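Probable sugar kinase (Clostridium perfringens, PDB 3KZH) is a putative pfkB-family carbohydrate kinase, probably transferring phosphate to a sugar substrate, and carries a bound glucose unit in this crystal. Local coordinates at residues E138-S144 with T161-P167; H184-R190 with I219-S225; A193-A197 with A210-F214; I231-D235 with I273-V277. All coordinates share one frame; numbering follows the deposited sequence.

Contact 1: E138-S144 with T161-P167; sequences EYTVLDS and TNFILDP. With BGC (beta-D-glucopyranose), chain C.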
loop_
_atom_site.group_PDB
_atom_site.type_symbol
_atom_site.label_atom_id
_atom_site.label_comp_id
_atom_site.label_asym_id
_atom_site.label_seq_id
_atom_site.Cartn_x
_atom_site.Cartn_y
_atom_site.Cartn_z
ATOM N N GLU A 138 23.336 -9.613 20.536
ATOM C CA GLU A 138 24.725 -9.173 20.725
ATOM C C GLU A 138 24.764 -7.654 20.846
ATOM O O GLU A 138 25.452 -7.111 21.712
ATOM C CB GLU A 138 25.631 -9.633 19.582
ATOM C CG GLU A 138 25.508 -11.088 19.164
ATOM C CD GLU A 138 26.082 -12.071 20.174
ATOM O OE1 GLU A 138 27.172 -11.801 20.731
ATOM O OE2 GLU A 138 25.448 -13.128 20.395
ATOM N N TYR A 139 24.043 -6.980 19.947
ATOM C CA TYR A 139 23.931 -5.522 19.959
ATOM C C TYR A 139 22.463 -5.164 19.752
ATOM O O TYR A 139 21.703 -5.955 19.180
ATOM C CB TYR A 139 24.844 -4.847 18.903
ATOM C CG TYR A 139 26.341 -5.020 19.141
ATOM C CD1 TYR A 139 27.079 -4.083 19.867
ATOM C CD2 TYR A 139 27.006 -6.174 18.715
ATOM C CE1 TYR A 139 28.459 -4.317 20.168
ATOM C CE2 TYR A 139 28.347 -6.424 19.002
ATOM C CZ TYR A 139 29.071 -5.497 19.728
ATOM O OH TYR A 139 30.388 -5.768 20.016
ATOM N N THR A 140 22.040 -4.033 20.318
ATOM C CA THR A 140 20.657 -3.581 20.175
ATOM C C THR A 140 20.596 -2.090 19.823
ATOM O O THR A 140 21.040 -1.236 20.588
ATOM C CB THR A 140 19.767 -3.947 21.417
ATOM O OG1 THR A 140 19.723 -5.370 21.576
ATOM C CG2 THR A 140 18.330 -3.457 21.239
ATOM N N VAL A 141 20.047 -1.803 18.642
ATOM C CA VAL A 141 19.930 -0.440 18.120
ATOM C C VAL A 141 18.631 0.219 18.561
ATOM O O VAL A 141 17.551 -0.377 18.517
ATOM C CB VAL A 141 20.034 -0.418 16.554
ATOM C CG1 VAL A 141 19.802 0.990 15.983
ATOM C CG2 VAL A 141 21.391 -0.937 16.111
ATOM N N LEU A 142 18.768 1.462 19.000
ATOM C CA LEU A 142 17.656 2.283 19.445
ATOM C C LEU A 142 17.884 3.680 18.908
ATOM O O LEU A 142 19.011 4.062 18.602
ATOM C CB LEU A 142 17.609 2.381 20.988
ATOM C CG LEU A 142 17.344 1.212 21.949
ATOM C CD1 LEU A 142 17.370 1.696 23.379
ATOM C CD2 LEU A 142 16.022 0.571 21.649
ATOM N N ASP A 143 16.793 4.421 18.765
ATOM C CA ASP A 143 16.850 5.816 18.364
ATOM C C ASP A 143 16.326 6.598 19.572
ATOM O O ASP A 143 15.960 5.979 20.569
ATOM C CB ASP A 143 16.074 6.089 17.054
ATOM C CG ASP A 143 14.562 5.832 17.138
ATOM O OD1 ASP A 143 13.994 5.522 18.209
ATOM O OD2 ASP A 143 13.934 5.956 16.069
ATOM N N SER A 144 16.224 7.919 19.462
ATOM C CA SER A 144 15.769 8.756 20.572
ATOM C C SER A 144 14.278 9.144 20.606
ATOM O O SER A 144 13.916 10.181 21.175
ATOM C CB SER A 144 16.648 9.997 20.624
ATOM O OG SER A 144 16.591 10.649 19.377
ATOM N N THR A 161 22.882 -6.953 26.903
ATOM C CA THR A 161 23.072 -6.606 25.492
ATOM C C THR A 161 23.764 -5.244 25.357
ATOM O O THR A 161 23.668 -4.394 26.244
ATOM C CB THR A 161 21.739 -6.620 24.673
ATOM O OG1 THR A 161 22.006 -6.305 23.293
ATOM C CG2 THR A 161 20.721 -5.649 25.232
ATOM N N ASN A 162 24.445 -5.050 24.233
ATOM C CA ASN A 162 25.168 -3.820 23.954
ATOM C C ASN A 162 24.365 -2.835 23.094
ATOM O O ASN A 162 24.229 -3.001 21.883
ATOM C CB ASN A 162 26.492 -4.163 23.283
ATOM C CG ASN A 162 27.495 -4.818 24.217
ATOM O OD1 ASN A 162 28.275 -5.668 23.788
ATOM N ND2 ASN A 162 27.535 -4.372 25.470
ATOM N N PHE A 163 23.876 -1.782 23.731
ATOM C CA PHE A 163 23.057 -0.774 23.066
ATOM C C PHE A 163 23.765 0.234 22.154
ATOM O O PHE A 163 24.855 0.706 22.463
ATOM C CB PHE A 163 22.222 -0.041 24.105
ATOM C CG PHE A 163 21.101 -0.841 24.665
ATOM C CD1 PHE A 163 19.876 -0.903 23.997
ATOM C CD2 PHE A 163 21.243 -1.502 25.898
ATOM C CE1 PHE A 163 18.778 -1.615 24.549
ATOM C CE2 PHE A 163 20.165 -2.215 26.464
ATOM C CZ PHE A 163 18.926 -2.273 25.786
ATOM N N ILE A 164 23.131 0.534 21.017
ATOM C CA ILE A 164 23.655 1.483 20.026
ATOM C C ILE A 164 22.649 2.633 19.804
ATOM O O ILE A 164 21.498 2.393 19.437
ATOM C CB ILE A 164 23.988 0.783 18.648
ATOM C CG1 ILE A 164 24.929 -0.422 18.847
ATOM C CG2 ILE A 164 24.622 1.789 17.671
ATOM C CD1 ILE A 164 25.181 -1.260 17.617
ATOM N N LEU A 165 23.106 3.872 19.991
ATOM C CA LEU A 165 22.261 5.052 19.811
ATOM C C LEU A 165 22.440 5.852 18.517
ATOM O O LEU A 165 23.554 6.221 18.150
ATOM C CB LEU A 165 22.411 6.019 21.007
ATOM C CG LEU A 165 21.629 7.349 21.085
ATOM C CD1 LEU A 165 20.122 7.124 21.102
ATOM C CD2 LEU A 165 22.057 8.171 22.289
ATOM N N ASP A 166 21.303 6.155 17.884
ATOM C CA ASP A 166 21.211 6.989 16.686
ATOM C C ASP A 166 20.324 8.138 17.230
ATOM O O ASP A 166 19.108 7.988 17.306
ATOM C CB ASP A 166 20.499 6.237 15.545
ATOM C CG ASP A 166 20.523 7.002 14.208
ATOM O OD1 ASP A 166 20.541 8.249 14.217
ATOM O OD2 ASP A 166 20.530 6.351 13.136
ATOM N N PRO A 167 20.918 9.291 17.619
ATOM C CA PRO A 167 20.162 10.433 18.162
ATOM C C PRO A 167 19.077 11.126 17.332
ATOM O O PRO A 167 18.329 11.922 17.892
ATOM C CB PRO A 167 21.261 11.425 18.571
ATOM C CG PRO A 167 22.437 10.562 18.819
ATOM C CD PRO A 167 22.359 9.590 17.669
HETATM C C2 BGC C . 21.357 12.419 11.997
HETATM C C3 BGC C . 22.059 12.310 10.608
HETATM C C4 BGC C . 23.540 11.868 10.969
HETATM C C5 BGC C . 23.591 10.504 11.779
HETATM C C6 BGC C . 24.938 10.048 12.170
HETATM C C1 BGC C . 21.398 11.047 12.665
HETATM O O1 BGC C . 20.815 11.121 13.760
HETATM O O2 BGC C . 20.146 12.746 11.811
HETATM O O3 BGC C . 22.034 13.512 10.160
HETATM O O4 BGC C . 24.217 11.778 9.844
HETATM O O5 BGC C . 22.807 10.617 12.943
#
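Thr140 bonds two residues of strand 162-166 from the middle of strand 139-143. Its N reaches Asn162 O at 2.9 Å from above the carbonyl plane, and its O accepts from Ile164 N at 2.8 Å. One step on, Leu142 N meets Ile164 O at 2.9 Å, head-on to the carbonyl, whereas Asp166 N closes on Leu142 O in its carbonyl plane at a longer 3.2 Å. Thr140, Leu142, Phe163 and Leu165 share one side of the sheet. The Phe163 ring takes CG2 of Thr140 and CD1 of Leu142 along its CD1-CE1 side, the nearest pair being Leu142 CD1 and Phe163 CD1 at 3.7 Å. The other side carries Tyr139, whose CD1 comes within 3.5 Å of Asn162 CB, ring and amide planes 45° apart, and Ile164, whose CD1 packs on Tyr139 CB.

The strands run parallel, 28° apart, joined through helix 147-157 as a beta-alpha-beta unit of the central sheet of the ribokinase fold. At its C-terminal end the sugar site begins: Asp166 OD1 is hydrogen-bonded to glucose O1 at 2.9 Å, though that proton has another acceptor within reach; Val168 O and Glu192 OE2 also bond the ligand. Ser144 OG, held between its backbone N and carbonyl carbon (chi1 56°), donates to Pro167 O at 2.6 Å from well above the carbonyl plane and ties the two loop starts together. Strand 9-12 bonds to the other edge of strand 139-143, helices 44-54 and 255-268 cover the side of Tyr139, Val141 and Ile164, and Tyr139 meets His184 edge-to-face.

Contact 2: H184-R190 with I219-S225; sequences HTIKPNR and IKKVFIS. With BGC (beta-D-glucopyranose), chain C.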
loop_
_atom_site.group_PDB
_atom_site.type_symbol
_atom_site.label_atom_id
_atom_site.label_comp_id
_atom_site.label_asym_id
_atom_site.label_seq_id
_atom_site.Cartn_x
_atom_site.Cartn_y
_atom_site.Cartn_z
ATOM N N HIS A 184 26.664 1.393 24.756
ATOM C CA HIS A 184 27.962 0.846 24.371
ATOM C C HIS A 184 28.510 1.706 23.215
ATOM O O HIS A 184 29.714 1.897 23.082
ATOM C CB HIS A 184 27.773 -0.622 23.940
ATOM C CG HIS A 184 28.943 -1.230 23.219
ATOM N ND1 HIS A 184 29.310 -0.853 21.941
ATOM C CD2 HIS A 184 29.792 -2.219 23.575
ATOM C CE1 HIS A 184 30.332 -1.585 21.548
ATOM N NE2 HIS A 184 30.645 -2.423 22.517
ATOM N N THR A 185 27.610 2.203 22.379
ATOM C CA THR A 185 27.992 3.013 21.237
ATOM C C THR A 185 26.992 4.114 21.014
ATOM O O THR A 185 25.789 3.912 21.157
ATOM C CB THR A 185 28.086 2.140 19.930
ATOM O OG1 THR A 185 29.164 1.210 20.055
ATOM C CG2 THR A 185 28.316 2.990 18.663
ATOM N N ILE A 186 27.512 5.309 20.764
ATOM C CA ILE A 186 26.660 6.437 20.408
ATOM C C ILE A 186 27.171 6.881 19.028
ATOM O O ILE A 186 28.347 6.725 18.708
ATOM C CB ILE A 186 26.650 7.602 21.466
ATOM C CG1 ILE A 186 28.049 8.154 21.739
ATOM C CG2 ILE A 186 25.961 7.144 22.755
ATOM C CD1 ILE A 186 28.032 9.556 22.276
ATOM N N LYS A 187 26.270 7.408 18.194
ATOM C CA LYS A 187 26.622 7.836 16.861
ATOM C C LYS A 187 25.977 9.239 16.543
ATOM O O LYS A 187 24.979 9.337 15.775
ATOM C CB LYS A 187 26.228 6.791 15.810
ATOM C CG LYS A 187 27.158 6.807 14.551
ATOM C CD LYS A 187 26.770 7.801 13.516
ATOM C CE LYS A 187 25.355 7.630 13.010
ATOM N NZ LYS A 187 24.656 8.863 12.889
ATOM N N PRO A 188 26.528 10.307 17.139
ATOM C CA PRO A 188 25.935 11.600 16.827
ATOM C C PRO A 188 26.662 12.379 15.740
ATOM O O PRO A 188 27.710 11.952 15.284
ATOM C CB PRO A 188 26.027 12.323 18.178
ATOM C CG PRO A 188 27.312 11.839 18.716
ATOM C CD PRO A 188 27.241 10.383 18.429
ATOM N N ASN A 189 26.046 13.457 15.255
ATOM C CA ASN A 189 26.742 14.307 14.304
ATOM C C ASN A 189 27.381 15.425 15.142
ATOM O O ASN A 189 27.276 15.394 16.375
ATOM C CB ASN A 189 25.858 14.796 13.135
ATOM C CG ASN A 189 24.694 15.684 13.557
ATOM O OD1 ASN A 189 24.568 16.098 14.705
ATOM N ND2 ASN A 189 23.846 16.001 12.597
ATOM N N ARG A 190 28.029 16.395 14.503
ATOM C CA ARG A 190 28.684 17.492 15.229
ATOM C C ARG A 190 27.769 18.189 16.247
ATOM O O ARG A 190 28.058 18.144 17.446
ATOM C CB ARG A 190 29.295 18.504 14.257
ATOM C CG ARG A 190 30.190 19.544 14.931
ATOM C CD ARG A 190 30.680 20.606 13.963
ATOM N NE ARG A 190 31.607 20.063 12.972
ATOM C CZ ARG A 190 32.933 20.202 13.010
ATOM N NH1 ARG A 190 33.521 20.874 13.999
ATOM N NH2 ARG A 190 33.675 19.683 12.040
ATOM N N ILE A 219 30.554 4.940 28.085
ATOM C CA ILE A 219 30.351 4.587 26.679
ATOM C C ILE A 219 31.633 3.929 26.157
ATOM O O ILE A 219 32.738 4.363 26.479
ATOM C CB ILE A 219 29.924 5.826 25.827
ATOM C CG1 ILE A 219 28.643 6.442 26.414
ATOM C CG2 ILE A 219 29.702 5.431 24.351
ATOM C CD1 ILE A 219 28.297 7.839 25.918
ATOM N N LYS A 220 31.467 2.834 25.419
ATOM C CA LYS A 220 32.600 2.080 24.893
ATOM C C LYS A 220 33.157 2.559 23.568
ATOM O O LYS A 220 34.364 2.523 23.368
ATOM C CB LYS A 220 32.251 0.590 24.782
ATOM C CG LYS A 220 31.733 -0.064 26.058
ATOM C CD LYS A 220 32.782 -0.148 27.161
ATOM C CE LYS A 220 32.276 -0.979 28.337
ATOM N NZ LYS A 220 31.070 -0.388 28.989
ATOM N N LYS A 221 32.276 2.929 22.637
ATOM C CA LYS A 221 32.695 3.371 21.301
ATOM C C LYS A 221 31.976 4.635 20.826
ATOM O O LYS A 221 30.745 4.692 20.844
ATOM C CB LYS A 221 32.495 2.239 20.271
ATOM C CG LYS A 221 33.141 0.901 20.623
ATOM C CD LYS A 221 33.924 0.308 19.487
ATOM C CE LYS A 221 34.721 -0.911 19.958
ATOM N NZ LYS A 221 33.851 -2.047 20.354
ATOM N N VAL A 222 32.748 5.639 20.397
ATOM C CA VAL A 222 32.196 6.913 19.916
ATOM C C VAL A 222 32.459 7.187 18.432
ATOM O O VAL A 222 33.581 7.087 17.974
ATOM C CB VAL A 222 32.723 8.127 20.757
ATOM C CG1 VAL A 222 32.097 9.460 20.278
ATOM C CG2 VAL A 222 32.423 7.928 22.222
ATOM N N PHE A 223 31.402 7.533 17.704
ATOM C CA PHE A 223 31.483 7.871 16.281
ATOM C C PHE A 223 30.756 9.205 16.068
ATOM O O PHE A 223 29.562 9.309 16.343
ATOM C CB PHE A 223 30.837 6.786 15.402
ATOM C CG PHE A 223 31.500 5.445 15.494
ATOM C CD1 PHE A 223 32.660 5.165 14.751
ATOM C CD2 PHE A 223 31.006 4.471 16.381
ATOM C CE1 PHE A 223 33.334 3.929 14.906
ATOM C CE2 PHE A 223 31.670 3.231 16.542
ATOM C CZ PHE A 223 32.846 2.966 15.795
ATOM N N ILE A 224 31.489 10.237 15.648
ATOM C CA ILE A 224 30.898 11.559 15.408
ATOM C C ILE A 224 30.958 11.909 13.915
ATOM O O ILE A 224 32.044 12.073 13.351
ATOM C CB ILE A 224 31.567 12.699 16.300
ATOM C CG1 ILE A 224 31.438 12.366 17.792
ATOM C CG2 ILE A 224 30.843 14.041 16.102
ATOM C CD1 ILE A 224 32.372 13.132 18.716
ATOM N N SER A 225 29.785 11.998 13.281
ATOM C CA SER A 225 29.669 12.345 11.856
ATOM C C SER A 225 29.966 13.828 11.711
ATOM O O SER A 225 29.462 14.629 12.492
ATOM C CB SER A 225 28.258 12.074 11.323
ATOM O OG SER A 225 27.894 10.729 11.474
HETATM C C2 BGC C . 21.357 12.419 11.997
HETATM C C3 BGC C . 22.059 12.310 10.608
HETATM C C4 BGC C . 23.540 11.868 10.969
HETATM C C5 BGC C . 23.591 10.504 11.779
HETATM C C6 BGC C . 24.938 10.048 12.170
HETATM C C1 BGC C . 21.398 11.047 12.665
HETATM O O1 BGC C . 20.815 11.121 13.760
HETATM O O2 BGC C . 20.146 12.746 11.811
HETATM O O3 BGC C . 22.034 13.512 10.160
HETATM O O4 BGC C . 24.217 11.778 9.844
HETATM O O5 BGC C . 22.807 10.617 12.943
#
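Lys220 lays its CB over one face of the His184 ring, 4.0 Å from the centroid and only 12° off the ring normal, a CH-pi contact in which the two side chains cross at about a right angle. Lys221 instead runs alongside the imidazole, pointing the same way. With CG anti to the backbone N (chi1 166°), the His184 ring is brought up to the second segment, and its ND1 shares a hydrogen bond with Thr185 OG1, which also bonds Tyr267 OH. Thr185 CG2 meets the Phe223 ring in its plane, at the edge, 3.8 Å from CD2. On the opposite side of the sheet Ile186 crosses Ile219 at about a right angle, Ile186 CG2 to Ile219 CD1 4.0 Å.

The backbones run parallel: Lys221 N bonds His184 O at 2.8 Å, Ile186 N bonds Lys221 O, and farther along Ser225 N bonds Pro188 O at 2.9 Å. The Lys187 side chain crosses that of Phe223 at about a right angle, its CG against Phe223 CB; beyond it the bent chain takes NZ to a covalent bond with glucose C6, 1.4 Å long, while Ser225 OG lies 3.1 Å from that C6. Asn189 caps helix 190-197 through OD1 to Glu192 N. Neighbouring parallel strands whose C-terminal ends bring pocket residues to a ligand are the arrangement of the ribokinase-like alpha/beta fold.

Contact 3: A193-A197 with A210-F214; sequences AEILA and ASNYF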
loop_
_atom_site.group_PDB
_atom_site.type_symbol
_atom_site.label_atom_id
_atom_site.label_comp_id
_atom_site.label_asym_id
_atom_site.label_seq_id
_atom_site.Cartn_x
_atom_site.Cartn_y
_atom_site.Cartn_z
ATOM N N ALA A 193 26.372 15.990 19.147
ATOM C CA ALA A 193 27.466 15.702 20.083
ATOM C C ALA A 193 27.714 16.882 21.020
ATOM O O ALA A 193 28.148 16.687 22.152
ATOM C CB ALA A 193 28.738 15.364 19.324
ATOM N N GLU A 194 27.432 18.096 20.535
ATOM C CA GLU A 194 27.576 19.325 21.317
ATOM C C GLU A 194 26.516 19.373 22.411
ATOM O O GLU A 194 26.807 19.742 23.554
ATOM C CB GLU A 194 27.429 20.557 20.423
ATOM C CG GLU A 194 28.540 20.707 19.418
ATOM C CD GLU A 194 28.375 21.899 18.514
ATOM O OE1 GLU A 194 29.347 22.677 18.393
ATOM O OE2 GLU A 194 27.287 22.053 17.917
ATOM N N ILE A 195 25.309 18.926 22.053
ATOM C CA ILE A 195 24.161 18.880 22.955
ATOM C C ILE A 195 24.411 17.849 24.054
ATOM O O ILE A 195 24.225 18.147 25.241
ATOM C CB ILE A 195 22.836 18.513 22.200
ATOM C CG1 ILE A 195 22.599 19.429 20.990
ATOM C CG2 ILE A 195 21.649 18.581 23.136
ATOM C CD1 ILE A 195 22.495 20.921 21.275
ATOM N N LEU A 196 24.891 16.671 23.647
ATOM C CA LEU A 196 25.184 15.567 24.558
ATOM C C LEU A 196 26.395 15.804 25.474
ATOM O O LEU A 196 26.424 15.313 26.608
ATOM C CB LEU A 196 25.361 14.263 23.774
ATOM C CG LEU A 196 24.214 13.638 22.976
ATOM C CD1 LEU A 196 24.765 12.498 22.160
ATOM C CD2 LEU A 196 23.081 13.170 23.868
ATOM N N ALA A 197 27.379 16.555 24.979
ATOM C CA ALA A 197 28.590 16.870 25.742
ATOM C C ALA A 197 28.423 18.096 26.643
ATOM O O ALA A 197 28.921 18.112 27.775
ATOM C CB ALA A 197 29.780 17.055 24.807
ATOM N N ALA A 210 35.333 15.772 23.640
ATOM C CA ALA A 210 33.937 15.310 23.632
ATOM C C ALA A 210 33.860 13.797 23.718
ATOM O O ALA A 210 33.188 13.242 24.595
ATOM C CB ALA A 210 33.244 15.788 22.384
ATOM N N SER A 211 34.622 13.145 22.842
ATOM C CA SER A 211 34.676 11.698 22.799
ATOM C C SER A 211 35.292 11.092 24.062
ATOM O O SER A 211 34.785 10.077 24.543
ATOM C CB SER A 211 35.355 11.213 21.523
ATOM O OG SER A 211 36.681 11.671 21.399
ATOM N N ASN A 212 36.306 11.757 24.641
ATOM C CA ASN A 212 36.949 11.307 25.889
ATOM C C ASN A 212 35.994 11.400 27.078
ATOM O O ASN A 212 36.032 10.564 27.979
ATOM C CB ASN A 212 38.219 12.109 26.197
ATOM C CG ASN A 212 39.461 11.552 25.509
ATOM O OD1 ASN A 212 39.536 10.361 25.166
ATOM N ND2 ASN A 212 40.456 12.415 25.323
ATOM N N TYR A 213 35.124 12.408 27.045
ATOM C CA TYR A 213 34.107 12.638 28.066
ATOM C C TYR A 213 33.044 11.527 27.991
ATOM O O TYR A 213 32.606 11.016 29.028
ATOM C CB TYR A 213 33.492 14.040 27.870
ATOM C CG TYR A 213 32.191 14.294 28.605
ATOM C CD1 TYR A 213 32.162 14.436 30.010
ATOM C CD2 TYR A 213 30.968 14.341 27.900
ATOM C CE1 TYR A 213 30.931 14.614 30.699
ATOM C CE2 TYR A 213 29.736 14.516 28.578
ATOM C CZ TYR A 213 29.728 14.650 29.972
ATOM O OH TYR A 213 28.532 14.805 30.627
ATOM N N PHE A 214 32.649 11.157 26.768
ATOM C CA PHE A 214 31.662 10.097 26.548
ATOM C C PHE A 214 32.192 8.754 27.033
ATOM O O PHE A 214 31.454 7.992 27.654
ATOM C CB PHE A 214 31.260 10.001 25.072
ATOM C CG PHE A 214 30.501 11.198 24.546
ATOM C CD1 PHE A 214 29.462 11.788 25.290
ATOM C CD2 PHE A 214 30.816 11.725 23.276
ATOM C CE1 PHE A 214 28.739 12.898 24.776
ATOM C CE2 PHE A 214 30.107 12.835 22.744
ATOM C CZ PHE A 214 29.063 13.422 23.500
HETATM O O HOH W 1 25.932 13.718 29.046
#
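Segments 193-197 and 210-214 of helices 190-197 and 204-217 cross at 49° with their axes 10.3 Å apart, and the backbones come nearest where Ala197 faces Ala210, CA to CA 6.0 Å. The Phe214 ring fills the gap: with CG anti to its carbonyl carbon (chi1 -67°), it projects across to the first helix and ends among Ala193, Leu196 and Ala197. Its CZ lies 3.6 Å from Ala193 O, which comes in at the ring edge and already accepts the helical bond from Ala197 N. CE1 of Phe214 packs against Leu196 CB at 3.8 Å, and CZ touches Ala197 CB at 3.9 Å.

Tyr213 meets the end of the first segment. Its CE2 passes 3.8 Å from Ala197 O, and Leu196 O lies at the ring edge, near the plane. A water joins these ends: it donates to Leu196 O at 3.0 Å and is hydrogen-bonded to Tyr213 OH at 3.2 Å. Outside the pair, Ala193 rests on Ile224 and Phe214 on Val222, setting both helices against strand 221-225. No direct hydrogen bond links the segments: the join is mainly apolar, two aromatic rings against the surface of Ala193, Leu196 and Ala197, with the water as the polar bridge.

Contact 4: I231-D235 with I273-V277; sequences IFYND and IEDIV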
loop_
_atom_site.group_PDB
_atom_site.type_symbol
_atom_site.label_atom_id
_atom_site.label_comp_id
_atom_site.label_asym_id
_atom_site.label_seq_id
_atom_site.Cartn_x
_atom_site.Cartn_y
_atom_site.Cartn_z
ATOM N N ILE A 231 34.198 11.040 9.333
ATOM C CA ILE A 231 33.832 10.477 10.617
ATOM C C ILE A 231 34.995 10.524 11.574
ATOM O O ILE A 231 36.107 10.129 11.233
ATOM C CB ILE A 231 33.402 8.977 10.466
ATOM C CG1 ILE A 231 32.251 8.827 9.460
ATOM C CG2 ILE A 231 33.095 8.324 11.823
ATOM C CD1 ILE A 231 30.929 9.419 9.843
ATOM N N PHE A 232 34.700 10.971 12.788
ATOM C CA PHE A 232 35.663 11.010 13.871
ATOM C C PHE A 232 35.303 9.809 14.757
ATOM O O PHE A 232 34.139 9.624 15.098
ATOM C CB PHE A 232 35.536 12.323 14.661
ATOM C CG PHE A 232 36.449 12.398 15.849
ATOM C CD1 PHE A 232 37.791 12.795 15.691
ATOM C CD2 PHE A 232 35.997 11.991 17.129
ATOM C CE1 PHE A 232 38.677 12.779 16.787
ATOM C CE2 PHE A 232 36.870 11.965 18.230
ATOM C CZ PHE A 232 38.213 12.359 18.065
ATOM N N TYR A 233 36.306 9.045 15.178
ATOM C CA TYR A 233 36.075 7.884 16.039
ATOM C C TYR A 233 36.974 7.855 17.269
ATOM O O TYR A 233 38.088 8.393 17.238
ATOM C CB TYR A 233 36.247 6.573 15.252
ATOM C CG TYR A 233 37.636 6.314 14.676
ATOM C CD1 TYR A 233 38.630 5.638 15.426
ATOM C CD2 TYR A 233 37.958 6.712 13.375
ATOM C CE1 TYR A 233 39.912 5.377 14.891
ATOM C CE2 TYR A 233 39.241 6.445 12.823
ATOM C CZ TYR A 233 40.211 5.787 13.596
ATOM O OH TYR A 233 41.492 5.613 13.112
ATOM N N ASN A 234 36.537 7.112 18.290
ATOM C CA ASN A 234 37.302 6.930 19.532
ATOM C C ASN A 234 36.746 5.746 20.318
ATOM O O ASN A 234 35.559 5.710 20.622
ATOM C CB ASN A 234 37.262 8.201 20.398
ATOM C CG ASN A 234 38.375 8.257 21.469
ATOM O OD1 ASN A 234 39.173 7.337 21.631
ATOM N ND2 ASN A 234 38.400 9.349 22.213
ATOM N N ASP A 235 37.606 4.775 20.628
ATOM C CA ASP A 235 37.202 3.611 21.420
ATOM C C ASP A 235 38.012 3.454 22.718
ATOM O O ASP A 235 37.895 2.442 23.424
ATOM C CB ASP A 235 37.224 2.314 20.582
ATOM C CG ASP A 235 38.610 1.947 20.053
ATOM O OD1 ASP A 235 39.609 2.125 20.766
ATOM O OD2 ASP A 235 38.704 1.444 18.915
ATOM N N ILE A 273 38.518 -1.183 14.216
ATOM C CA ILE A 273 37.795 0.090 14.100
ATOM C C ILE A 273 37.986 0.928 12.823
ATOM O O ILE A 273 37.011 1.463 12.303
ATOM C CB ILE A 273 37.910 0.947 15.414
ATOM C CG1 ILE A 273 36.827 2.033 15.445
ATOM C CG2 ILE A 273 39.294 1.552 15.554
ATOM C CD1 ILE A 273 36.432 2.505 16.815
ATOM N N GLU A 274 39.198 0.947 12.271
ATOM C CA GLU A 274 39.489 1.699 11.045
ATOM C C GLU A 274 38.717 1.130 9.849
ATOM O O GLU A 274 38.197 1.889 9.021
ATOM C CB GLU A 274 40.997 1.705 10.755
ATOM C CG GLU A 274 41.834 2.407 11.829
ATOM C CD GLU A 274 43.327 2.162 11.678
ATOM O OE1 GLU A 274 43.805 1.086 12.102
ATOM O OE2 GLU A 274 44.027 3.048 11.144
ATOM N N ASP A 275 38.571 -0.199 9.827
ATOM C CA ASP A 275 37.847 -0.887 8.764
ATOM C C ASP A 275 36.321 -0.808 8.921
ATOM O O ASP A 275 35.605 -0.829 7.919
ATOM C CB ASP A 275 38.335 -2.343 8.617
ATOM C CG ASP A 275 39.774 -2.439 8.103
ATOM O OD1 ASP A 275 40.109 -1.790 7.089
ATOM O OD2 ASP A 275 40.577 -3.170 8.724
ATOM N N ILE A 276 35.834 -0.713 10.164
ATOM C CA ILE A 276 34.389 -0.582 10.464
ATOM C C ILE A 276 33.933 0.800 9.978
ATOM O O ILE A 276 32.894 0.925 9.321
ATOM C CB ILE A 276 34.086 -0.685 12.000
ATOM C CG1 ILE A 276 34.462 -2.064 12.540
ATOM C CG2 ILE A 276 32.608 -0.392 12.293
ATOM C CD1 ILE A 276 34.301 -2.212 14.054
ATOM N N VAL A 277 34.762 1.804 10.270
ATOM C CA VAL A 277 34.543 3.202 9.893
ATOM C C VAL A 277 34.494 3.353 8.367
ATOM O O VAL A 277 33.605 4.020 7.852
ATOM C CB VAL A 277 35.649 4.108 10.547
ATOM C CG1 VAL A 277 35.535 5.530 10.136
ATOM C CG2 VAL A 277 35.508 4.081 12.031
#
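Tyr233 holds CG between its backbone N and carbonyl carbon (chi1 62°), a rotamer that carries the ring over to segment 273-277 of helix 273-288, while Ile273 sets CG1 anti to its own N (chi1 -163°) and, with an extended chi2, places CD1 against Asp235. Tyr233 is then flanked by three helix residues. Val277 CG2 packs on its CD2 at 3.8 Å, the two side chains crossing at about a right angle; Ile273 CG2 lies 3.9 Å from CE1; and Glu274 CG sits 3.5 Å from OH. At the strand's end Ile273 and Asp235 approach from opposite directions, with Asp235 OD2 3.3 Å from Ile273 CD1. Asp235 OD1 accepts bonds from the backbone N atoms of Val237 and Ser238, which fixes the group in the turn. Ile231 and Val277 slide past one another, Ile231 CB to Val277 CG1 4.1 Å.

Apolar side chains thus carry most of the contact, and no hydrogen bond crosses it. Phe223 backs both Ile273 and Val277, and Ile242 touches Tyr233 and Val277. The helix runs at 151° to strand 231-234, covering one face of the antiparallel part of the main sheet in the ribokinase-like alpha/beta fold.

Overall arrangement
Contacts 1 and 2 are consecutive in the central sheet, their centres 11 Å apart: strands 162-166 and 185-186 are neighbours, with probable bonds from Leu165 N to Thr185 O (2.9 Å) and from Lys187 N to Leu165 O (3.0 Å). Both supply residues to the glucose site. Contact 3 is nested within the loop closed by contact 2, centres 9 Å apart, and Phe214 packs on Ile186 and Val222. Contact 4 continues the sheet from 221-225 to 231-234, Ile224 N meeting Phe232 O at 2.8 Å. In contact 4 the side chain of Ile231 is about 6 Å from the bound BGC. Contacts 3 and 4 also meet, Ser211 OG with Asn234 ND2 at 3.0 Å.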